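Side-chain contacts in Mll2253 protein (Mesorhizobium loti, PDB 3Q63), which is of unknown function but belongs to the AHA1 family of Bet v 1-like proteins, whose helix-grip fold commonly encloses a cavity for hydrophobic ligands: residues B[130-133]-B[134-137]; B[28-31]-B[32-35]. All blocks are in the same frame, centred on the assembly; numbering follows the deposited sequence.

Interaction 1 (B[130-133]-B[134-137]); sequences QFFE and KLEQ
Phe132 and Leu135 lie side by side on the long C-terminal helix 118-141, the helix that the curved antiparallel sheet of the helix-grip (Bet v 1-like) fold wraps around. Both side chains point the same way, to the buried flank. The phenyl ring reaches there with CG anti to its own carbonyl carbon (chi1 -69°), while the leucine takes the other course, CG anti to its backbone N, and the two meet where Phe132 CD1 touches Leu135 CD2 at 4.1 Å, an oblique approach to the ring. Leu106 of strand 103-113 receives both side chains; Val13 and Met108 add to the cover of the phenyl ring, and Trp37 of helix 31-37 packs against the leucine.

On another flank, Glu133 and Glu136 bring like charges together. Glu133 bends at chi2 (-81°), and the two carboxylates, with planes 46° apart, come within 4.0 Å, OE1 of Glu133 to OE1 of Glu136. A water bridges them, donating to Glu133 OE1 at 3.3 Å and, weakly, to Glu136 OE1; it probably eases the repulsion. Glu136 also touches Arg15 of strand 9-17, where a positive charge would probably help to balance the pair.

Lys134 lays its aliphatic stem beside the preceding turn, CG 3.6 Å from Gln130 O; it also touches Trp37. Regular i to i+4 backbone bonds hold the side chains in this spacing, among them Leu135 N to Phe131 O at 2.9 Å. Glu136 N donates to Phe132 O at 2.9 Å, and Glu136 CG lies beyond the carbonyl oxygen that its own amide grips, 3.4 Å from Phe132 O.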
# COMPACT_ATOMS: atom_id res chain seq x y z
N GLN B 130 -8.31 5.68 -7.65
CA GLN B 130 -6.93 6.14 -7.66
C GLN B 130 -6.11 5.24 -8.59
O GLN B 130 -5.29 5.73 -9.36
CB GLN B 130 -6.34 6.10 -6.24
CG GLN B 130 -7.12 6.95 -5.24
CD GLN B 130 -6.67 6.74 -3.80
OE1 GLN B 130 -6.67 5.61 -3.30
NE2 GLN B 130 -6.29 7.82 -3.13
N PHE B 131 -6.33 3.93 -8.52
CA PHE B 131 -5.60 3.01 -9.38
C PHE B 131 -5.93 3.27 -10.85
O PHE B 131 -5.04 3.30 -11.70
CB PHE B 131 -5.92 1.55 -9.03
CG PHE B 131 -5.31 1.07 -7.74
CD1 PHE B 131 -3.98 1.35 -7.43
CD2 PHE B 131 -6.04 0.28 -6.86
CE1 PHE B 131 -3.39 0.84 -6.26
CE2 PHE B 131 -5.47 -0.23 -5.69
CZ PHE B 131 -4.14 0.05 -5.39
N PHE B 132 -7.22 3.46 -11.16
CA PHE B 132 -7.63 3.71 -12.54
C PHE B 132 -7.10 5.03 -13.07
O PHE B 132 -6.87 5.17 -14.27
CB PHE B 132 -9.15 3.65 -12.65
CG PHE B 132 -9.72 2.28 -12.47
CD1 PHE B 132 -8.93 1.15 -12.68
CD2 PHE B 132 -11.06 2.11 -12.13
CE1 PHE B 132 -9.47 -0.14 -12.56
CE2 PHE B 132 -11.61 0.83 -12.02
CZ PHE B 132 -10.81 -0.29 -12.23
N GLU B 133 -6.91 6.00 -12.18
CA GLU B 133 -6.36 7.29 -12.59
C GLU B 133 -4.94 7.06 -13.08
O GLU B 133 -4.54 7.58 -14.13
CB GLU B 133 -6.35 8.26 -11.41
CG GLU B 133 -7.67 8.96 -11.18
CD GLU B 133 -7.86 10.15 -12.10
OE1 GLU B 133 -7.82 9.96 -13.34
OE2 GLU B 133 -8.05 11.27 -11.59
N LYS B 134 -4.18 6.26 -12.34
CA LYS B 134 -2.80 5.98 -12.73
C LYS B 134 -2.78 5.07 -13.96
O LYS B 134 -1.82 5.09 -14.72
CB LYS B 134 -2.04 5.32 -11.57
CG LYS B 134 -1.87 6.25 -10.37
CD LYS B 134 -1.12 5.58 -9.22
CE LYS B 134 0.33 5.27 -9.58
NZ LYS B 134 1.05 4.66 -8.43
N LEU B 135 -3.84 4.29 -14.16
CA LEU B 135 -3.93 3.41 -15.31
C LEU B 135 -4.13 4.26 -16.57
O LEU B 135 -3.47 4.04 -17.58
CB LEU B 135 -5.10 2.43 -15.15
CG LEU B 135 -5.49 1.63 -16.40
CD1 LEU B 135 -4.31 0.79 -16.86
CD2 LEU B 135 -6.69 0.72 -16.09
N GLU B 136 -5.03 5.23 -16.48
CA GLU B 136 -5.30 6.11 -17.62
C GLU B 136 -4.09 6.98 -17.93
O GLU B 136 -3.83 7.30 -19.09
CB GLU B 136 -6.52 6.98 -17.33
CG GLU B 136 -7.81 6.21 -17.42
CD GLU B 136 -9.02 7.09 -17.22
OE1 GLU B 136 -9.29 7.49 -16.07
OE2 GLU B 136 -9.70 7.40 -18.22
N GLN B 137 -3.36 7.36 -16.89
CA GLN B 137 -2.16 8.18 -17.04
C GLN B 137 -1.11 7.37 -17.81
O GLN B 137 -0.45 7.89 -18.71
CB GLN B 137 -1.63 8.57 -15.66
CG GLN B 137 -0.23 9.17 -15.68
CD GLN B 137 0.29 9.51 -14.29
OE1 GLN B 137 0.28 8.68 -13.38
NE2 GLN B 137 0.75 10.75 -14.13
O HOH W 1 -8.46 10.32 -16.52

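Interaction 2 (B[28-31]-B[32-35]); sequences LTQP and HLIE
Gln30 and Ile34 are joined first by backbone hydrogen bonding. Ile34 N gives a nearly straight bond of 2.7 Å to Gln30 O, nearly along the C=O axis, and the same oxygen takes a weak second bond from Leu33 N. Glu35 N donates to Pro31 O at 3.0 Å, setting the next turn.

Van der Waals contacts surround these bonds. With CG1 anti to the carbonyl carbon (chi1 -64°), Ile34 turns its longer branch back toward the preceding helix end, where CD1 lies 3.3 Å from Leu28 O; the side chain also touches Phe43. Replacing Ile34 with an alanine would probably open a gap beside Leu28 O and Gln30 O and cost the contact with Phe43. Gln30 CB packs on Leu33 CB at 3.7 Å.

The Gln30 and His32 side chains lie side by side, amide and ring planes 78° apart, Gln30 NE2 4.0 Å from His32 CE1.

Thr29 OG1 is hydrogen-bonded to Trp25 O, one turn back in helix 21-29. Gln30 is the first residue past that helix and sits at the N-cap position of helix 31-37, with Pro31 opening its first turn: a helix-to-helix junction in the paired short helices typical of the Bet v 1-like fold.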
# COMPACT_ATOMS: atom_id res chain seq x y z
N LEU B 28 -3.37 -4.45 -18.07
CA LEU B 28 -3.97 -5.23 -16.98
C LEU B 28 -3.36 -6.62 -16.79
O LEU B 28 -3.54 -7.25 -15.75
CB LEU B 28 -5.48 -5.40 -17.23
CG LEU B 28 -6.35 -4.14 -17.21
CD1 LEU B 28 -7.73 -4.46 -17.75
CD2 LEU B 28 -6.43 -3.60 -15.79
N THR B 29 -2.63 -7.09 -17.80
CA THR B 29 -2.04 -8.42 -17.77
C THR B 29 -0.52 -8.49 -17.88
O THR B 29 0.06 -9.57 -17.81
CB THR B 29 -2.64 -9.28 -18.90
OG1 THR B 29 -2.39 -8.64 -20.16
CG2 THR B 29 -4.14 -9.45 -18.71
N GLN B 30 0.14 -7.35 -18.05
CA GLN B 30 1.60 -7.32 -18.16
C GLN B 30 2.20 -6.88 -16.83
O GLN B 30 1.98 -5.75 -16.39
CB GLN B 30 2.02 -6.34 -19.25
CG GLN B 30 1.54 -6.72 -20.63
CD GLN B 30 2.62 -7.41 -21.42
OE1 GLN B 30 3.06 -8.51 -21.07
NE2 GLN B 30 3.06 -6.77 -22.50
N PRO B 31 2.99 -7.75 -16.20
CA PRO B 31 3.63 -7.45 -14.91
C PRO B 31 4.28 -6.08 -14.80
O PRO B 31 3.99 -5.34 -13.85
CB PRO B 31 4.66 -8.57 -14.78
CG PRO B 31 3.99 -9.72 -15.42
CD PRO B 31 3.40 -9.09 -16.68
N HIS B 32 5.14 -5.73 -15.75
CA HIS B 32 5.83 -4.44 -15.70
C HIS B 32 4.87 -3.27 -15.86
O HIS B 32 5.14 -2.16 -15.39
CB HIS B 32 6.93 -4.38 -16.77
CG HIS B 32 6.42 -4.14 -18.16
ND1 HIS B 32 5.68 -5.07 -18.86
CD2 HIS B 32 6.58 -3.08 -19.00
CE1 HIS B 32 5.40 -4.60 -20.06
NE2 HIS B 32 5.94 -3.40 -20.17
N LEU B 33 3.75 -3.51 -16.53
CA LEU B 33 2.73 -2.49 -16.74
C LEU B 33 1.83 -2.41 -15.50
O LEU B 33 1.50 -1.32 -15.04
CB LEU B 33 1.92 -2.81 -18.00
CG LEU B 33 2.14 -1.98 -19.27
CD1 LEU B 33 3.59 -1.57 -19.42
CD2 LEU B 33 1.67 -2.78 -20.49
N ILE B 34 1.43 -3.56 -14.97
CA ILE B 34 0.59 -3.59 -13.78
C ILE B 34 1.29 -2.82 -12.65
O ILE B 34 0.66 -2.04 -11.94
CB ILE B 34 0.35 -5.04 -13.32
CG1 ILE B 34 -0.44 -5.78 -14.40
CG2 ILE B 34 -0.39 -5.05 -11.96
CD1 ILE B 34 -0.61 -7.26 -14.16
N GLU B 35 2.59 -3.03 -12.51
CA GLU B 35 3.36 -2.36 -11.47
C GLU B 35 3.34 -0.84 -11.62
O GLU B 35 3.51 -0.11 -10.63
CB GLU B 35 4.81 -2.85 -11.49
CG GLU B 35 5.67 -2.23 -10.40
CD GLU B 35 7.12 -2.62 -10.51
OE1 GLU B 35 7.41 -3.83 -10.56
OE2 GLU B 35 7.98 -1.71 -10.56

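In the fold
Along the chain, interaction 2 comes first, at the junction of the two short helices 21-29 and 31-37, and interaction 1 follows more than ninety residues later on helix 118-141. Most of the seven-stranded antiparallel sheet, strands 40-41 to 103-113, is laid down between them. Their centres are 13 Å apart, and their nearest atoms come to about 4 Å without touching. Trp37, at the end of helix 31-37, links the two regions: it touches Phe131, Lys134 and Leu135, so that the short helices and the long helix pack together through it. Both interactions belong to the same AHA1-like domain with its helix-grip fold.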